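Side-chain contacts in ylmH (Streptococcus pneumoniae, PDB 2FPH), which probably acts in cell division and carries a putative RNA-binding domain, consistent with a role in binding nucleic acid: residues L44-L47 / A48-G52; L70-P73 / D74-P78. All coordinates share one frame; numbering follows the deposited sequence.

Contact 1: L44-L47 / A48-G52; sequences LKIL and AKTYG
With chi1 at -66°, Thr50 holds OG1 beside its own backbone N, and from there the hydroxyl reaches back one helical turn to Ile46. Thr50 OG1 donates to Ile46 O at 2.9 Å, coming from above the carbonyl plane, 43° out of it. The same oxygen also receives Thr50 N at 3.0 Å, so two donors of one residue grip a single acceptor. Tyr51 has a similar first torsion (chi1 -67°), which brings the ring edge up to the end of the preceding turn: CD2 lies 3.0 Å from Leu47 O, and the oxygen sits at the ring edge, near its plane. Tyr51 N donates to that oxygen as well. Thr50 CG2 rests above one face of the tyrosine ring, toward its rim, while Leu47 CD1 stands 4.5 Å from Tyr51 CE2, and the leucine side chain also packs on Leu14, Met18 and Ile21 of helix 11-27. Further back, Ala48 N donates to Leu44 O at 2.8 Å. Lys49 runs its aliphatic chain past Lys45 O, and its NZ is hydrogen-bonded to Tyr3 OH. Tyr51 is the first residue to leave helical angles, and the whole forms the last two turns of helix 38-50 and its exit, an alpha-helical i to i+4 ladder with a threonine hydroxyl bonded back to the carbonyl four residues earlier.

Contact 2: L70-P73 / D74-P78; sequences LLYP and DYFQP
Tyr72 presents one ring face to Pro78, whose CG lies 3.9 Å from the ring centroid and 30° off the normal, a CH-pi contact. Between these two residues the chain leaves strand 69-72 and reverses through a type I beta turn from Pro73 to Phe76. The turn is closed by Phe76 N donating to Pro73 O at 3.2 Å. The peptide bond before Gln77 is cis, and past it Pro78 comes to lie over the tyrosine. Tyr72 CG sits between its backbone N and carbonyl carbon (chi1 51°), which sets the ring against Phe76 and Pro78. Phe76 has CG anti to its backbone N, and CD2 comes to 3.9 Å from Tyr72 CG; the two side chains cross at about a right angle, with ring planes inclined at 59°. On the strand, Leu70 CD1 makes a looser apolar approach to Pro78 CB. Pro73 and Tyr75 instead run side by side and point the same way, Pro73 CB lying 3.4 Å from Tyr75 CE1. Tyr75 OH is anchored to Tyr28 O, and Pro73 also packs on Tyr28 and on Val24 of helix 11-27. Gln77 NE2 bonds only weakly to Tyr75 O. At the start of the turn one water donates to both sides of the junction, lying 2.6 Å from Tyr72 O and 2.5 Å from Asp74 OD1.

Contact 1 precedes contact 2 along the chain, and their centres are about 13 Å apart on the same side of the molecule's centre. Contact 1 closes helix 38-50; strand 54-57 follows, and contact 2 begins on strand 69-72, the central strand of a three-stranded antiparallel sheet. Helix and strand meet directly: Leu44 CD2 lies 3.8 Å from Leu71 CD1, and Ala48 CB is 3.9 Å from Leu71 CD2. Leu71 also packs on Trp20 and Val24 of helix 11-27, so both helices cover the sheet through this strand. Beyond contact 2 the chain continues to strand 85-91 of the five-stranded sheet, in the putative RNA-binding domain.

Contact 1: L44-L47 / A48-G52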
loop_
_atom_site.group_PDB
_atom_site.type_symbol
_atom_site.label_atom_id
_atom_site.label_comp_id
_atom_site.label_asym_id
_atom_site.label_seq_id
_atom_site.Cartn_x
_atom_site.Cartn_y
_atom_site.Cartn_z
ATOM N N LEU A 44 5.799 -4.592 12.335
ATOM C CA LEU A 44 4.575 -5.390 12.457
ATOM C C LEU A 44 4.954 -6.890 12.407
ATOM O O LEU A 44 4.391 -7.700 13.113
ATOM C CB LEU A 44 3.610 -4.980 11.365
ATOM C CG LEU A 44 2.103 -4.996 11.572
ATOM C CD1 LEU A 44 1.357 -5.235 10.242
ATOM C CD2 LEU A 44 1.484 -5.610 12.818
ATOM N N LYS A 45 5.884 -7.282 11.541
ATOM C CA LYS A 45 6.388 -8.656 11.519
ATOM C C LYS A 45 6.914 -9.141 12.897
ATOM O O LYS A 45 6.602 -10.243 13.309
ATOM C CB LYS A 45 7.495 -8.787 10.467
ATOM C CG LYS A 45 6.940 -8.858 9.051
ATOM C CD LYS A 45 8.000 -8.632 8.023
ATOM C CE LYS A 45 7.546 -8.932 6.579
ATOM N NZ LYS A 45 6.337 -9.780 6.496
ATOM N N ILE A 46 7.613 -8.273 13.598
ATOM C CA ILE A 46 8.077 -8.565 14.966
ATOM C C ILE A 46 6.898 -8.772 15.972
ATOM O O ILE A 46 6.800 -9.824 16.665
ATOM C CB ILE A 46 9.021 -7.522 15.489
ATOM C CG1 ILE A 46 10.328 -7.482 14.666
ATOM C CG2 ILE A 46 9.382 -7.823 16.911
ATOM C CD1 ILE A 46 11.061 -6.142 14.880
ATOM N N LEU A 47 5.961 -7.825 15.939
ATOM C CA LEU A 47 4.760 -7.925 16.809
ATOM C C LEU A 47 3.992 -9.211 16.496
ATOM O O LEU A 47 3.591 -9.924 17.391
ATOM C CB LEU A 47 3.880 -6.689 16.633
ATOM C CG LEU A 47 3.584 -5.641 17.706
ATOM C CD1 LEU A 47 4.697 -5.445 18.743
ATOM C CD2 LEU A 47 3.094 -4.361 17.109
ATOM N N ALA A 48 3.731 -9.492 15.224
ATOM C CA ALA A 48 3.008 -10.686 14.814
ATOM C C ALA A 48 3.662 -11.967 15.346
ATOM O O ALA A 48 3.005 -12.790 15.971
ATOM C CB ALA A 48 2.877 -10.734 13.328
ATOM N N LYS A 49 4.976 -12.097 15.176
ATOM C CA LYS A 49 5.736 -13.239 15.699
ATOM C C LYS A 49 5.558 -13.381 17.220
ATOM O O LYS A 49 5.315 -14.479 17.750
ATOM C CB LYS A 49 7.212 -13.063 15.318
ATOM C CG LYS A 49 7.600 -13.798 13.992
ATOM C CD LYS A 49 9.061 -13.523 13.593
ATOM C CE LYS A 49 9.207 -13.080 12.138
ATOM N NZ LYS A 49 10.667 -13.008 11.654
ATOM N N THR A 50 5.642 -12.255 17.905
ATOM C CA THR A 50 5.545 -12.188 19.353
ATOM C C THR A 50 4.206 -12.787 19.827
ATOM O O THR A 50 4.156 -13.489 20.843
ATOM C CB THR A 50 5.705 -10.761 19.791
ATOM O OG1 THR A 50 7.051 -10.307 19.503
ATOM C CG2 THR A 50 5.599 -10.662 21.273
ATOM N N TYR A 51 3.147 -12.514 19.070
ATOM C CA TYR A 51 1.777 -12.894 19.457
ATOM C C TYR A 51 1.103 -14.242 18.992
ATOM O O TYR A 51 -0.086 -14.354 19.012
ATOM C CB TYR A 51 0.846 -11.644 19.309
ATOM C CG TYR A 51 1.255 -10.607 20.338
ATOM C CD1 TYR A 51 0.944 -10.809 21.670
ATOM C CD2 TYR A 51 2.114 -9.530 20.028
ATOM C CE1 TYR A 51 1.384 -9.948 22.653
ATOM C CE2 TYR A 51 2.550 -8.608 21.045
ATOM C CZ TYR A 51 2.160 -8.857 22.361
ATOM O OH TYR A 51 2.536 -8.074 23.422
ATOM N N GLY A 52 1.767 -15.301 18.540
ATOM C CA GLY A 52 2.385 -15.478 17.279
ATOM C C GLY A 52 1.216 -15.733 16.296
ATOM O O GLY A 52 0.546 -16.818 16.207
#

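Contact 2: L70-P73 / D74-P78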
loop_
_atom_site.group_PDB
_atom_site.type_symbol
_atom_site.label_atom_id
_atom_site.label_comp_id
_atom_site.label_asym_id
_atom_site.label_seq_id
_atom_site.Cartn_x
_atom_site.Cartn_y
_atom_site.Cartn_z
ATOM N N LEU A 70 -0.990 -8.705 5.666
ATOM C CA LEU A 70 -2.127 -9.487 6.125
ATOM C C LEU A 70 -1.742 -10.197 7.406
ATOM O O LEU A 70 -0.705 -10.864 7.489
ATOM C CB LEU A 70 -2.492 -10.454 5.037
ATOM C CG LEU A 70 -3.332 -10.018 3.886
ATOM C CD1 LEU A 70 -3.187 -11.034 2.778
ATOM C CD2 LEU A 70 -4.793 -9.892 4.502
ATOM N N LEU A 71 -2.569 -10.047 8.444
ATOM C CA LEU A 71 -2.391 -10.745 9.728
ATOM C C LEU A 71 -3.474 -11.808 9.803
ATOM O O LEU A 71 -4.614 -11.475 9.518
ATOM C CB LEU A 71 -2.522 -9.728 10.867
ATOM C CG LEU A 71 -1.442 -8.620 10.916
ATOM C CD1 LEU A 71 -1.720 -7.438 11.837
ATOM C CD2 LEU A 71 -0.150 -9.198 11.324
ATOM N N TYR A 72 -3.202 -13.071 10.212
ATOM C CA TYR A 72 -4.221 -14.106 10.060
ATOM C C TYR A 72 -3.992 -15.339 10.921
ATOM O O TYR A 72 -2.869 -15.575 11.361
ATOM C CB TYR A 72 -4.413 -14.513 8.614
ATOM C CG TYR A 72 -3.115 -14.871 7.928
ATOM C CD1 TYR A 72 -2.344 -13.889 7.353
ATOM C CD2 TYR A 72 -2.644 -16.182 7.882
ATOM C CE1 TYR A 72 -1.129 -14.174 6.763
ATOM C CE2 TYR A 72 -1.381 -16.479 7.245
ATOM C CZ TYR A 72 -0.674 -15.466 6.684
ATOM O OH TYR A 72 0.567 -15.713 6.082
ATOM N N PRO A 73 -5.090 -16.018 11.265
ATOM C CA PRO A 73 -5.003 -17.320 11.936
ATOM C C PRO A 73 -4.480 -18.370 10.955
ATOM O O PRO A 73 -4.554 -18.153 9.751
ATOM C CB PRO A 73 -6.451 -17.614 12.306
ATOM C CG PRO A 73 -7.119 -16.301 12.254
ATOM C CD PRO A 73 -6.501 -15.644 11.063
ATOM N N ASP A 74 -4.096 -19.536 11.483
ATOM C CA ASP A 74 -3.339 -20.552 10.725
ATOM C C ASP A 74 -4.114 -21.277 9.622
ATOM O O ASP A 74 -3.509 -21.689 8.590
ATOM C CB ASP A 74 -2.725 -21.559 11.671
ATOM C CG ASP A 74 -1.646 -20.951 12.572
ATOM O OD1 ASP A 74 -0.980 -19.939 12.202
ATOM O OD2 ASP A 74 -1.405 -21.425 13.701
ATOM N N TYR A 75 -5.422 -21.375 9.782
ATOM C CA TYR A 75 -6.243 -21.942 8.744
ATOM C C TYR A 75 -6.067 -21.199 7.384
ATOM O O TYR A 75 -6.235 -21.797 6.327
ATOM C CB TYR A 75 -7.705 -21.972 9.183
ATOM C CG TYR A 75 -8.410 -20.632 9.200
ATOM C CD1 TYR A 75 -8.439 -19.857 10.362
ATOM C CD2 TYR A 75 -9.090 -20.175 8.084
ATOM C CE1 TYR A 75 -9.073 -18.615 10.383
ATOM C CE2 TYR A 75 -9.757 -18.930 8.093
ATOM C CZ TYR A 75 -9.742 -18.169 9.258
ATOM O OH TYR A 75 -10.402 -16.975 9.273
ATOM N N PHE A 76 -5.707 -19.918 7.402
ATOM C CA PHE A 76 -5.736 -19.101 6.175
ATOM C C PHE A 76 -4.359 -19.223 5.447
ATOM O O PHE A 76 -3.375 -19.004 6.053
ATOM C CB PHE A 76 -6.065 -17.651 6.585
ATOM C CG PHE A 76 -6.400 -16.724 5.430
ATOM C CD1 PHE A 76 -7.662 -16.741 4.849
ATOM C CD2 PHE A 76 -5.489 -15.789 4.992
ATOM C CE1 PHE A 76 -7.995 -15.880 3.834
ATOM C CE2 PHE A 76 -5.814 -14.900 3.959
ATOM C CZ PHE A 76 -7.064 -14.967 3.362
ATOM N N GLN A 77 -4.176 -19.533 4.162
ATOM C CA GLN A 77 -4.956 -19.361 2.984
ATOM C C GLN A 77 -4.319 -18.289 1.997
ATOM O O GLN A 77 -4.779 -18.283 0.922
ATOM C CB GLN A 77 -6.466 -19.130 3.223
ATOM C CG GLN A 77 -7.357 -20.358 3.146
ATOM C CD GLN A 77 -8.772 -20.129 3.640
ATOM O OE1 GLN A 77 -9.530 -19.336 3.059
ATOM N NE2 GLN A 77 -9.143 -20.825 4.723
ATOM N N PRO A 78 -3.303 -17.440 2.292
ATOM C CA PRO A 78 -3.229 -16.134 1.581
ATOM C C PRO A 78 -2.842 -16.241 0.097
ATOM O O PRO A 78 -1.951 -17.027 -0.231
ATOM C CB PRO A 78 -2.168 -15.347 2.337
ATOM C CG PRO A 78 -1.833 -16.291 3.602
ATOM C CD PRO A 78 -2.123 -17.625 3.137
HETATM O O HOH W 1 -1.957 -17.688 12.647
#